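Local coordinates for protein probable 2-dehydro-3-deoxygalactonokinase DgoK1 (Sinorhizobium meliloti, PDB 3T69) that probably phosphorylates 2-dehydro-3-deoxy-D-galactonate with ATP, the second step of D-galactonate breakdown in the DeLey-Doudoroff route of galactose degradation, at residues Ala300-Arg303 and Ala304-Leu308; Ile101-Val104 and Asp105-Ile108; Ser221-Ala224 and Gly225-His229; Asp123-Arg126 and Gly127-Gln131; Gly74-Gly78 and Trp79-Gly83. One frame throughout, in Å; residues are numbered along the deposited sequence.

Contact 1: residues Ala300-Arg303 and Ala304-Leu308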
loop_
_atom_site.group_PDB
_atom_site.type_symbol
_atom_site.label_atom_id
_atom_site.label_comp_id
_atom_site.label_asym_id
_atom_site.label_seq_id
_atom_site.Cartn_x
_atom_site.Cartn_y
_atom_site.Cartn_z
ATOM N N ALA B 300 13.494 -17.507 -29.211
ATOM C CA ALA B 300 13.970 -16.612 -30.258
ATOM C C ALA B 300 15.395 -16.082 -29.976
ATOM O O ALA B 300 16.149 -15.795 -30.919
ATOM C CB ALA B 300 12.998 -15.493 -30.476
ATOM N N ALA B 301 15.758 -15.982 -28.691
ATOM C CA ALA B 301 17.089 -15.549 -28.293
ATOM C C ALA B 301 18.103 -16.652 -28.492
ATOM O O ALA B 301 19.129 -16.419 -29.117
ATOM C CB ALA B 301 17.127 -14.987 -26.803
ATOM N N ALA B 302 17.826 -17.826 -27.952
ATOM C CA ALA B 302 18.621 -19.025 -28.197
ATOM C C ALA B 302 18.880 -19.309 -29.688
ATOM O O ALA B 302 19.993 -19.549 -30.069
ATOM C CB ALA B 302 17.964 -20.210 -27.546
ATOM N N ARG B 303 17.859 -19.259 -30.537
ATOM C CA ARG B 303 18.063 -19.578 -31.953
ATOM C C ARG B 303 19.064 -18.566 -32.500
ATOM O O ARG B 303 19.809 -18.877 -33.446
ATOM C CB ARG B 303 16.754 -19.525 -32.805
ATOM C CG ARG B 303 15.645 -20.635 -32.640
ATOM C CD ARG B 303 14.462 -20.434 -33.713
ATOM N NE ARG B 303 13.396 -21.481 -33.643
ATOM C CZ ARG B 303 12.418 -21.730 -34.558
ATOM N NH1 ARG B 303 12.311 -21.024 -35.695
ATOM N NH2 ARG B 303 11.523 -22.704 -34.335
ATOM N N ALA B 304 19.054 -17.347 -31.932
ATOM C CA ALA B 304 19.832 -16.216 -32.494
ATOM C C ALA B 304 21.315 -16.216 -32.120
ATOM O O ALA B 304 22.147 -15.715 -32.871
ATOM C CB ALA B 304 19.181 -14.853 -32.189
ATOM N N ILE B 305 21.672 -16.778 -30.978
ATOM C CA ILE B 305 23.072 -16.721 -30.660
ATOM C C ILE B 305 23.744 -18.059 -30.867
ATOM O O ILE B 305 24.964 -18.124 -31.053
ATOM C CB ILE B 305 23.369 -16.034 -29.299
ATOM C CG1 ILE B 305 23.001 -16.916 -28.101
ATOM C CG2 ILE B 305 22.649 -14.677 -29.249
ATOM C CD1 ILE B 305 22.262 -16.104 -26.999
ATOM N N TRP B 306 22.939 -19.114 -30.862
ATOM C CA TRP B 306 23.446 -20.458 -31.165
ATOM C C TRP B 306 22.642 -21.042 -32.302
ATOM O O TRP B 306 21.981 -22.052 -32.115
ATOM C CB TRP B 306 23.386 -21.374 -29.953
ATOM C CG TRP B 306 24.028 -20.783 -28.723
ATOM C CD1 TRP B 306 25.351 -20.393 -28.567
ATOM C CD2 TRP B 306 23.385 -20.496 -27.465
ATOM N NE1 TRP B 306 25.553 -19.904 -27.289
ATOM C CE2 TRP B 306 24.372 -19.957 -26.597
ATOM C CE3 TRP B 306 22.077 -20.645 -26.992
ATOM C CZ2 TRP B 306 24.084 -19.567 -25.278
ATOM C CZ3 TRP B 306 21.794 -20.257 -25.679
ATOM C CH2 TRP B 306 22.795 -19.732 -24.840
ATOM N N PRO B 307 22.690 -20.403 -33.487
ATOM C CA PRO B 307 21.889 -20.908 -34.602
ATOM C C PRO B 307 22.369 -22.306 -34.915
ATOM O O PRO B 307 23.532 -22.605 -34.734
ATOM C CB PRO B 307 22.210 -19.945 -35.768
ATOM C CG PRO B 307 22.945 -18.742 -35.120
ATOM C CD PRO B 307 23.667 -19.395 -33.940
ATOM N N LEU B 308 21.470 -23.179 -35.316
ATOM C CA LEU B 308 21.861 -24.553 -35.546
ATOM C C LEU B 308 22.312 -24.773 -37.009
ATOM O O LEU B 308 21.973 -23.984 -37.892
ATOM C CB LEU B 308 20.789 -25.536 -35.022
ATOM C CG LEU B 308 19.273 -25.244 -35.081
ATOM C CD1 LEU B 308 18.577 -26.227 -34.160
ATOM C CD2 LEU B 308 18.805 -23.749 -34.769
#
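Trp306 N donates to Ala302 O over 3.1 Å with an N-H...O angle of 157°, the only backbone bond between Ala300-Arg303 and Ala304-Leu308 that is not weak. In the turn before it each N-H is shared: Ile305 N between Ala301 O at 3.2 Å and Ala302 O, and Ala304 N between Ala300 O and Ala301 O. All four bonds are bent, pairing i-4 with i-3 as helix 290-305 runs out. Trp306 then leaves helical angles, and Pro307, which has no N-H to offer, sets its ring against Arg303 O, with CB 3.5 Å from that oxygen.

Among the side chains the small Ala302 CB meets the six-membered ring of Trp306 at CE3, 4.2 Å away. The indole is brought back alongside the helix because CG stands anti to the carbonyl carbon (chi1 -52°). Ile305 lies over one face of this ring, its CG1 3.6 Å above the plane and over the centre, while its CD1 approaches Ala301 O. Ala304 CB rests against the carbonyl oxygens of Ala300 and Ala301.

The indole N-H of Trp306 is taken by Asp107 OD2, and Trp306 O accepts from Tyr8 OH. Ala301 packs on Leu111 and Trp306 on Arg109, so the end of helix 290-305 lies against strand 108-116.

Contact 2: residues Ile101-Val104 and Asp105-Ile108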
loop_
_atom_site.group_PDB
_atom_site.type_symbol
_atom_site.label_atom_id
_atom_site.label_comp_id
_atom_site.label_asym_id
_atom_site.label_seq_id
_atom_site.Cartn_x
_atom_site.Cartn_y
_atom_site.Cartn_z
ATOM N N ILE B 101 27.631 -15.172 -17.960
ATOM C CA ILE B 101 28.148 -15.624 -16.673
ATOM C C ILE B 101 29.341 -16.532 -16.953
ATOM O O ILE B 101 29.212 -17.527 -17.669
ATOM C CB ILE B 101 27.054 -16.336 -15.838
ATOM C CG1 ILE B 101 25.887 -15.365 -15.691
ATOM C CG2 ILE B 101 27.627 -16.876 -14.510
ATOM C CD1 ILE B 101 25.099 -15.539 -14.520
ATOM N N PRO B 102 30.527 -16.148 -16.449
ATOM C CA PRO B 102 31.713 -16.923 -16.800
ATOM C C PRO B 102 31.538 -18.385 -16.379
ATOM O O PRO B 102 31.065 -18.658 -15.289
ATOM C CB PRO B 102 32.838 -16.231 -15.990
ATOM C CG PRO B 102 32.347 -14.857 -15.747
ATOM C CD PRO B 102 30.858 -15.017 -15.549
ATOM N N ASP B 103 31.874 -19.302 -17.267
ATOM C CA ASP B 103 31.875 -20.730 -16.936
ATOM C C ASP B 103 32.646 -21.468 -18.035
ATOM O O ASP B 103 32.445 -21.214 -19.221
ATOM C CB ASP B 103 30.439 -21.278 -16.763
ATOM C CG ASP B 103 30.410 -22.713 -16.189
ATOM O OD1 ASP B 103 31.463 -23.212 -15.741
ATOM O OD2 ASP B 103 29.339 -23.355 -16.194
ATOM N N VAL B 104 33.564 -22.340 -17.651
ATOM C CA VAL B 104 34.352 -23.039 -18.659
ATOM C C VAL B 104 33.495 -24.160 -19.322
ATOM O O VAL B 104 33.605 -24.423 -20.524
ATOM C CB VAL B 104 35.724 -23.531 -18.082
ATOM C CG1 VAL B 104 35.557 -24.221 -16.689
ATOM C CG2 VAL B 104 36.442 -24.462 -19.050
ATOM N N ASP B 105 32.595 -24.749 -18.531
ATOM C CA ASP B 105 31.710 -25.833 -18.966
ATOM C C ASP B 105 30.504 -25.498 -19.801
ATOM O O ASP B 105 30.011 -26.376 -20.518
ATOM C CB ASP B 105 31.258 -26.646 -17.771
ATOM C CG ASP B 105 32.394 -27.328 -17.137
ATOM O OD1 ASP B 105 32.200 -27.986 -16.105
ATOM O OD2 ASP B 105 33.503 -27.192 -17.712
ATOM N N ARG B 106 29.989 -24.283 -19.685
ATOM C CA ARG B 106 28.823 -23.888 -20.479
ATOM C C ARG B 106 28.726 -22.434 -20.711
ATOM O O ARG B 106 29.242 -21.630 -19.916
ATOM C CB ARG B 106 27.493 -24.355 -19.906
ATOM C CG ARG B 106 27.520 -24.889 -18.499
ATOM C CD ARG B 106 26.129 -25.203 -18.115
ATOM N NE ARG B 106 26.063 -26.454 -17.373
ATOM C CZ ARG B 106 25.489 -27.573 -17.828
ATOM N NH1 ARG B 106 24.945 -27.619 -19.056
ATOM N NH2 ARG B 106 25.455 -28.645 -17.031
ATOM N N ASP B 107 28.068 -22.128 -21.832
ATOM C CA ASP B 107 27.849 -20.790 -22.286
ATOM C C ASP B 107 26.529 -20.323 -21.694
ATOM O O ASP B 107 25.454 -20.657 -22.185
ATOM C CB ASP B 107 27.839 -20.740 -23.806
ATOM C CG ASP B 107 27.594 -19.338 -24.345
ATOM O OD1 ASP B 107 26.992 -18.482 -23.662
ATOM O OD2 ASP B 107 27.961 -19.071 -25.489
ATOM N N ILE B 108 26.630 -19.560 -20.616
ATOM C CA ILE B 108 25.487 -19.078 -19.833
ATOM C C ILE B 108 25.350 -17.586 -20.090
ATOM O O ILE B 108 26.267 -16.811 -19.796
ATOM C CB ILE B 108 25.718 -19.309 -18.298
ATOM C CG1 ILE B 108 26.110 -20.745 -18.007
ATOM C CG2 ILE B 108 24.483 -18.950 -17.486
ATOM C CD1 ILE B 108 26.017 -21.127 -16.531
#
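Ile101 and Ile108 face each other at the open end of a beta hairpin whose loop joins strand 99-101 to the antiparallel strand 108-116. The chain directions of Ile101-Val104 and Asp105-Ile108 come close to a full reversal.

The main polar link is a backbone bond, Ile101 N to Ile108 O, 2.8 Å long and nearly straight at 168°. Farther along the loop, Asp103 OD1 accepts a weak bond of 3.4 Å from Asp105 N, the i to i+2 pattern of an Asx turn. The carboxylate is carried in over the loop because CG stands anti to the backbone N and beside the carbonyl carbon (chi1 -171°). It is turned 41° from the plane of the Asp105 carboxylate, and the two like charges, 4.8 Å apart between Asp103 OD1 and Asp105 OD1, probably disfavour each other somewhat.

Apolar contact comes from the two isoleucines, Ile108 CG2 lying 4.0 Å from Ile101 CB. They project on the same face of the sheet, and beyond the hairpin Ile101 packs on Trp79 and Ile108 on Ile69 of strand 67-71.

The charged ends of Asp103 and Arg106 do not meet, though they may still attract each other, and their side chains run alongside in the same direction. Arg106 NH1 bonds instead to the carbonyl oxygens of Leu65 and Pro62, consistent with the guanidinium lying away from Asp103. Asp103 OD2 comes closest to the aliphatic stem, Arg106 CG at 3.3 Å, with Arg106 NE 4.7 Å from that oxygen.

Contact 3: residues Ser221-Ala224 and Gly225-His229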
loop_
_atom_site.group_PDB
_atom_site.type_symbol
_atom_site.label_atom_id
_atom_site.label_comp_id
_atom_site.label_asym_id
_atom_site.label_seq_id
_atom_site.Cartn_x
_atom_site.Cartn_y
_atom_site.Cartn_z
ATOM N N SER B 221 -11.937 0.870 4.590
ATOM C CA SER B 221 -13.274 0.361 4.678
ATOM C C SER B 221 -13.349 -1.138 4.717
ATOM O O SER B 221 -14.257 -1.670 5.265
ATOM C CB SER B 221 -14.124 0.939 3.574
ATOM O OG SER B 221 -14.569 2.220 3.952
ATOM N N VAL B 222 -12.424 -1.851 4.124
ATOM C CA VAL B 222 -12.541 -3.265 4.277
ATOM C C VAL B 222 -12.415 -3.623 5.753
ATOM O O VAL B 222 -13.116 -4.462 6.211
ATOM C CB VAL B 222 -11.626 -4.097 3.346
ATOM C CG1 VAL B 222 -11.126 -3.320 2.200
ATOM C CG2 VAL B 222 -10.572 -4.769 4.076
ATOM N N ARG B 223 -11.515 -3.014 6.498
ATOM C CA ARG B 223 -11.470 -3.235 7.935
ATOM C C ARG B 223 -12.606 -2.626 8.736
ATOM O O ARG B 223 -13.016 -3.181 9.694
ATOM C CB ARG B 223 -10.128 -2.915 8.566
ATOM C CG ARG B 223 -10.260 -2.255 9.904
ATOM C CD ARG B 223 -9.483 -2.909 10.989
ATOM N NE ARG B 223 -10.070 -4.166 11.367
ATOM C CZ ARG B 223 -9.911 -4.743 12.538
ATOM N NH1 ARG B 223 -9.188 -4.172 13.467
ATOM N NH2 ARG B 223 -10.481 -5.893 12.773
ATOM N N ALA B 224 -13.083 -1.453 8.376
ATOM C CA ALA B 224 -14.211 -0.868 9.119
ATOM C C ALA B 224 -15.505 -1.614 8.812
ATOM O O ALA B 224 -16.378 -1.721 9.692
ATOM C CB ALA B 224 -14.367 0.593 8.837
ATOM N N GLY B 225 -15.622 -2.105 7.563
ATOM C CA GLY B 225 -16.681 -3.013 7.137
ATOM C C GLY B 225 -16.687 -4.265 7.997
ATOM O O GLY B 225 -17.727 -4.720 8.464
ATOM N N GLN B 226 -15.509 -4.798 8.270
ATOM C CA GLN B 226 -15.416 -6.000 9.067
ATOM C C GLN B 226 -15.733 -5.745 10.516
ATOM O O GLN B 226 -16.302 -6.595 11.174
ATOM C CB GLN B 226 -14.026 -6.590 8.923
ATOM C CG GLN B 226 -13.827 -7.888 9.613
ATOM C CD GLN B 226 -12.788 -7.753 10.663
ATOM O OE1 GLN B 226 -11.702 -7.181 10.425
ATOM N NE2 GLN B 226 -13.098 -8.257 11.853
ATOM N N LEU B 227 -15.364 -4.571 11.024
ATOM C CA LEU B 227 -15.702 -4.191 12.389
ATOM C C LEU B 227 -17.203 -3.897 12.625
ATOM O O LEU B 227 -17.766 -4.347 13.622
ATOM C CB LEU B 227 -14.850 -2.994 12.827
ATOM C CG LEU B 227 -13.421 -3.287 13.288
ATOM C CD1 LEU B 227 -12.746 -1.995 13.751
ATOM C CD2 LEU B 227 -13.375 -4.368 14.386
ATOM N N LEU B 228 -17.840 -3.142 11.728
ATOM C CA LEU B 228 -19.210 -2.653 11.986
ATOM C C LEU B 228 -20.340 -3.616 11.573
ATOM O O LEU B 228 -21.358 -3.755 12.260
ATOM C CB LEU B 228 -19.431 -1.302 11.315
ATOM C CG LEU B 228 -18.574 -0.176 11.862
ATOM C CD1 LEU B 228 -18.869 1.074 11.052
ATOM C CD2 LEU B 228 -18.888 0.022 13.303
ATOM N N HIS B 229 -20.151 -4.235 10.425
ATOM C CA HIS B 229 -20.944 -5.342 9.949
ATOM C C HIS B 229 -19.908 -6.420 9.996
ATOM O O HIS B 229 -18.755 -6.102 10.319
ATOM C CB HIS B 229 -21.331 -4.961 8.560
ATOM C CG HIS B 229 -21.798 -3.552 8.501
ATOM N ND1 HIS B 229 -21.097 -2.562 7.858
ATOM C CD2 HIS B 229 -22.836 -2.944 9.121
ATOM C CE1 HIS B 229 -21.736 -1.414 8.007
ATOM N NE2 HIS B 229 -22.794 -1.621 8.770
#
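Arg223 NH2 gives a hydrogen bond to Gln226 OE1, 2.9 Å long and nearly straight at 166°. The amide oxygen sits at the edge of the guanidinium, close to its plane, and the two flat groups are turned 34° from each other. Leu227 comes over one face of the same guanidinium, its CG 3.8 Å above the plane and its CD2 3.6 Å from Arg223 NH2. Gln226 can present its oxygen because CG is placed anti to the backbone N (chi1 -176°) and the chain then bends at chi2. A methionine in place of Arg223 would probably leave Gln226 OE1 without this donor and its amide freer to turn.

Beneath these side chains runs a regular i to i+4 series: Gly225 N to Ser221 O at 2.7 Å, Gln226 N to Val222 O, Leu227 N to Arg223 O and Leu228 N to Ala224 O at 2.9 Å. Farther out, Val222 and Arg223 pack on Leu184, while Ser221 OG bonds to Pro122 O of the second subunit and Leu227 packs on Arg76 of that subunit. A sulfate lies about 4 Å from the side chain of Leu227. The arrangement is that of the last turns of an interface helix, 215-228, packed between helix 185-188 and the second subunit.

Contact 4: residues Asp123-Arg126 and Gly127-Gln131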
loop_
_atom_site.group_PDB
_atom_site.type_symbol
_atom_site.label_atom_id
_atom_site.label_comp_id
_atom_site.label_asym_id
_atom_site.label_seq_id
_atom_site.Cartn_x
_atom_site.Cartn_y
_atom_site.Cartn_z
ATOM N N ASP B 123 10.948 4.156 -15.429
ATOM C CA ASP B 123 10.375 2.799 -15.319
ATOM C C ASP B 123 11.256 1.643 -15.772
ATOM O O ASP B 123 12.196 1.792 -16.556
ATOM C CB ASP B 123 9.014 2.692 -15.990
ATOM C CG ASP B 123 8.041 1.866 -15.175
ATOM O OD1 ASP B 123 8.432 0.915 -14.480
ATOM O OD2 ASP B 123 6.851 2.197 -15.206
ATOM N N VAL B 124 10.954 0.477 -15.254
ATOM C CA VAL B 124 11.923 -0.597 -15.323
ATOM C C VAL B 124 11.262 -1.961 -15.459
ATOM O O VAL B 124 10.160 -2.174 -14.960
ATOM C CB VAL B 124 12.845 -0.456 -14.103
ATOM C CG1 VAL B 124 12.742 -1.649 -13.110
ATOM C CG2 VAL B 124 14.217 -0.061 -14.558
ATOM N N MET B 125 11.876 -2.854 -16.206
ATOM C CA MET B 125 11.257 -4.182 -16.429
ATOM C C MET B 125 12.373 -5.139 -16.668
ATOM O O MET B 125 13.285 -4.843 -17.417
ATOM C CB MET B 125 10.192 -4.181 -17.549
ATOM C CG MET B 125 10.572 -4.725 -18.944
ATOM S SD MET B 125 9.235 -4.992 -20.184
ATOM C CE MET B 125 8.362 -3.469 -20.049
ATOM N N ARG B 126 12.362 -6.225 -15.921
ATOM C CA ARG B 126 13.350 -7.259 -16.068
ATOM C C ARG B 126 12.634 -8.650 -16.201
ATOM O O ARG B 126 12.286 -9.279 -15.190
ATOM C CB ARG B 126 14.291 -7.155 -14.865
ATOM C CG ARG B 126 15.717 -7.428 -15.140
ATOM C CD ARG B 126 16.637 -7.314 -13.943
ATOM N NE ARG B 126 17.373 -6.048 -13.900
ATOM C CZ ARG B 126 18.286 -5.631 -14.796
ATOM N NH1 ARG B 126 18.624 -6.381 -15.836
ATOM N NH2 ARG B 126 18.885 -4.448 -14.631
ATOM N N GLY B 127 12.345 -9.103 -17.433
ATOM C CA GLY B 127 11.719 -10.439 -17.670
ATOM C C GLY B 127 10.481 -10.477 -18.574
ATOM O O GLY B 127 10.260 -11.414 -19.378
ATOM N N GLU B 128 9.640 -9.469 -18.416
ATOM C CA GLU B 128 8.476 -9.228 -19.247
ATOM C C GLU B 128 8.916 -8.831 -20.640
ATOM O O GLU B 128 8.112 -8.882 -21.595
ATOM C CB GLU B 128 7.620 -8.091 -18.625
ATOM C CG GLU B 128 6.912 -8.392 -17.259
ATOM C CD GLU B 128 7.772 -8.152 -16.043
ATOM O OE1 GLU B 128 8.884 -7.601 -16.196
ATOM O OE2 GLU B 128 7.358 -8.513 -14.914
ATOM N N GLU B 129 10.165 -8.393 -20.799
ATOM C CA GLU B 129 10.589 -8.071 -22.169
ATOM C C GLU B 129 10.774 -9.380 -22.944
ATOM O O GLU B 129 10.623 -9.398 -24.133
ATOM C CB GLU B 129 11.853 -7.185 -22.266
ATOM C CG GLU B 129 13.154 -7.913 -22.049
ATOM C CD GLU B 129 13.205 -8.444 -20.651
ATOM O OE1 GLU B 129 12.762 -7.682 -19.762
ATOM O OE2 GLU B 129 13.641 -9.591 -20.428
ATOM N N THR B 130 11.096 -10.462 -22.259
ATOM C CA THR B 130 11.238 -11.724 -22.926
ATOM C C THR B 130 9.891 -12.399 -23.279
ATOM O O THR B 130 9.782 -13.061 -24.318
ATOM C CB THR B 130 12.144 -12.648 -22.138
ATOM O OG1 THR B 130 13.436 -12.023 -22.056
ATOM C CG2 THR B 130 12.263 -13.987 -22.849
ATOM N N GLN B 131 8.868 -12.176 -22.450
ATOM C CA GLN B 131 7.527 -12.576 -22.822
ATOM C C GLN B 131 7.081 -11.693 -23.969
ATOM O O GLN B 131 6.239 -12.069 -24.755
ATOM C CB GLN B 131 6.569 -12.507 -21.636
ATOM C CG GLN B 131 7.127 -13.147 -20.343
ATOM C CD GLN B 131 6.166 -13.042 -19.152
ATOM O OE1 GLN B 131 5.930 -11.969 -18.603
ATOM N NE2 GLN B 131 5.616 -14.175 -18.752
#
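Met125 and Glu129 pass alongside each other, their side chains running opposite ways, where strand 123-125 gives way to helix 128-139, a tight strand-turn-helix junction with Gly127 at the N-cap.

Gly127 itself adopts a positive phi of 130°, where a CB would run into Arg126 O. Arg126 reaches the loop 74-83, where NH1 bonds to Gly83 O.

Hydrogen bonds hold the helix start. Glu129 CG stands between the backbone N and the carbonyl carbon (chi1 78°), which folds the carboxylate back over the turn. There OE1 uses its syn lone pair to take Gly127 N at 2.8 Å and 171°, and OE2 accepts from Thr130 OG1 at 2.9 Å. With a leucine at this site, the Gly127 N-H and the Thr130 hydroxyl would probably both be left without their carboxylate acceptor.

The contacts between the segments are van der Waals. Met125 also packs on Leu114 and on Phe166, in strands 108-116 and 162-169. Its CG passes Glu129 OE1, and its sulfur rests on the first turn of the helix, Met125 SD lying 3.8 Å from Glu128 CB and 3.6 Å from Glu129 N.

Contact 5: residues Gly74-Gly78 and Trp79-Gly83. With SO4 (sulfate ion), chain E.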
loop_
_atom_site.group_PDB
_atom_site.type_symbol
_atom_site.label_atom_id
_atom_site.label_comp_id
_atom_site.label_asym_id
_atom_site.label_seq_id
_atom_site.Cartn_x
_atom_site.Cartn_y
_atom_site.Cartn_z
ATOM N N GLY B 74 19.194 -11.138 -13.396
ATOM C CA GLY B 74 20.025 -10.090 -13.964
ATOM C C GLY B 74 19.946 -8.737 -13.266
ATOM O O GLY B 74 20.501 -7.773 -13.759
ATOM N N ALA B 75 19.282 -8.663 -12.119
ATOM C CA ALA B 75 19.270 -7.426 -11.326
ATOM C C ALA B 75 20.522 -7.265 -10.514
ATOM O O ALA B 75 21.226 -8.247 -10.264
ATOM C CB ALA B 75 18.065 -7.404 -10.412
ATOM N N ARG B 76 20.802 -6.022 -10.113
ATOM C CA ARG B 76 21.906 -5.682 -9.157
ATOM C C ARG B 76 22.020 -6.631 -7.947
ATOM O O ARG B 76 23.114 -6.959 -7.510
ATOM C CB ARG B 76 21.676 -4.279 -8.581
ATOM C CG ARG B 76 22.186 -3.127 -9.402
ATOM C CD ARG B 76 21.252 -1.907 -9.349
ATOM N NE ARG B 76 20.955 -1.359 -8.023
ATOM C CZ ARG B 76 21.066 -0.058 -7.715
ATOM N NH1 ARG B 76 21.488 0.797 -8.639
ATOM N NH2 ARG B 76 20.733 0.400 -6.497
ATOM N N GLN B 77 20.874 -7.030 -7.391
ATOM C CA GLN B 77 20.808 -7.830 -6.146
ATOM C C GLN B 77 20.638 -9.300 -6.518
ATOM O O GLN B 77 19.968 -10.078 -5.795
ATOM C CB GLN B 77 19.599 -7.411 -5.294
ATOM C CG GLN B 77 19.059 -5.990 -5.548
ATOM C CD GLN B 77 18.132 -5.866 -6.826
ATOM O OE1 GLN B 77 16.943 -6.299 -6.829
ATOM N NE2 GLN B 77 18.676 -5.236 -7.889
ATOM N N GLY B 78 21.219 -9.660 -7.668
ATOM C CA GLY B 78 21.009 -10.954 -8.258
ATOM C C GLY B 78 22.309 -11.590 -8.644
ATOM O O GLY B 78 23.352 -11.283 -8.075
ATOM N N TRP B 79 22.246 -12.477 -9.630
ATOM C CA TRP B 79 23.432 -13.178 -10.082
ATOM C C TRP B 79 24.525 -12.279 -10.649
ATOM O O TRP B 79 25.646 -12.304 -10.174
ATOM C CB TRP B 79 23.093 -14.257 -11.099
ATOM C CG TRP B 79 24.161 -15.354 -11.149
ATOM C CD1 TRP B 79 25.395 -15.338 -10.541
ATOM C CD2 TRP B 79 24.077 -16.613 -11.851
ATOM N NE1 TRP B 79 26.058 -16.511 -10.804
ATOM C CE2 TRP B 79 25.279 -17.310 -11.603
ATOM C CE3 TRP B 79 23.096 -17.216 -12.663
ATOM C CZ2 TRP B 79 25.542 -18.557 -12.152
ATOM C CZ3 TRP B 79 23.356 -18.475 -13.185
ATOM C CH2 TRP B 79 24.567 -19.131 -12.926
ATOM N N LYS B 80 24.198 -11.536 -11.693
ATOM C CA LYS B 80 25.115 -10.591 -12.289
ATOM C C LYS B 80 24.282 -9.539 -12.988
ATOM O O LYS B 80 23.289 -9.872 -13.620
ATOM C CB LYS B 80 26.035 -11.274 -13.283
ATOM C CG LYS B 80 27.145 -10.373 -13.734
ATOM C CD LYS B 80 28.177 -11.136 -14.487
ATOM C CE LYS B 80 29.129 -10.192 -15.165
ATOM N NZ LYS B 80 29.857 -10.963 -16.187
ATOM N N GLU B 81 24.649 -8.270 -12.839
ATOM C CA GLU B 81 23.854 -7.206 -13.423
ATOM C C GLU B 81 23.842 -7.373 -14.964
ATOM O O GLU B 81 24.880 -7.308 -15.615
ATOM C CB GLU B 81 24.350 -5.816 -12.947
ATOM C CG GLU B 81 23.984 -4.650 -13.884
ATOM C CD GLU B 81 23.723 -3.290 -13.187
ATOM O OE1 GLU B 81 23.276 -2.359 -13.929
ATOM O OE2 GLU B 81 23.944 -3.158 -11.938
ATOM N N ALA B 82 22.677 -7.654 -15.526
ATOM C CA ALA B 82 22.488 -7.634 -16.986
ATOM C C ALA B 82 22.134 -6.187 -17.280
ATOM O O ALA B 82 21.953 -5.407 -16.378
ATOM C CB ALA B 82 21.359 -8.581 -17.370
ATOM N N GLY B 83 22.041 -5.733 -18.494
ATOM C CA GLY B 83 21.773 -4.290 -18.523
ATOM C C GLY B 83 20.309 -3.959 -18.616
ATOM O O GLY B 83 19.456 -4.689 -18.115
HETATM S S SO4 E . 19.598 -2.339 -4.277
HETATM O O1 SO4 E . 19.642 -2.013 -2.860
HETATM O O2 SO4 E . 19.711 -1.114 -5.068
HETATM O O3 SO4 E . 20.685 -3.247 -4.618
HETATM O O4 SO4 E . 18.358 -2.998 -4.593
#
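Ala82 N donates to Gly74 O over 2.8 Å at 163°, closing a loop that bends through a type I turn from Ala75 to Gly78. Two CA-H...O contacts flank the bond: Gly74 CA lies 3.3 Å from Lys80 O, and Glu81 CA approaches Gly74 O. A CB at Gly74 would probably come too close to Ala82 CB.

The side chains of Arg76 and Glu81 run alongside each other in the same direction, with guanidinium and carboxylate planes 39° apart. Their touch is through the stem, Glu81 OE2 against Arg76 CG, for Arg76 NE is 5.2 Å from Glu81 OE2. Bent at chi2 and chi3 (chi3 57°), the Arg76 chain turns its guanidinium edge to a sulfate ion. NH2 points at SO4 O2, but too closely as modelled to be trusted, so the ion's exact placing is doubtful; NE adds a weak bond to the same oxygen.

Away from the anion, Trp79 stacks on Phe48 and meets His49 edge to face, and Lys80 NZ bonds to Ala100 O. Arg223 NH2 of the second subunit also bonds to the sulfate. The sulfate, probably from the crystallisation liquor, may mark an anion-binding spot at the subunit interface, with an arginine from each subunit.

In the fold
From the N terminus the contacts come in series, none nesting in or crossing another. Contact 5 closes the loop between strands 67-71 and 84-86, contact 2 the hairpin from strand 99-101 to 108-116, and contact 4 the turn into helix 128-139. Contacts 3 and 1 then lie at the C-terminal ends of helices 215-228 and 290-305. Contact 5 is a hub: Trp79 packs on Ile101 of contact 2, and its loop also receives Arg126 of contact 4. Asp107 of contact 2 bonds to Trp306 of contact 1, just past its helix. Contact 3, about 56 Å centre to centre from contacts 1 and 2, reaches the second subunit, as do contacts 4 and 5.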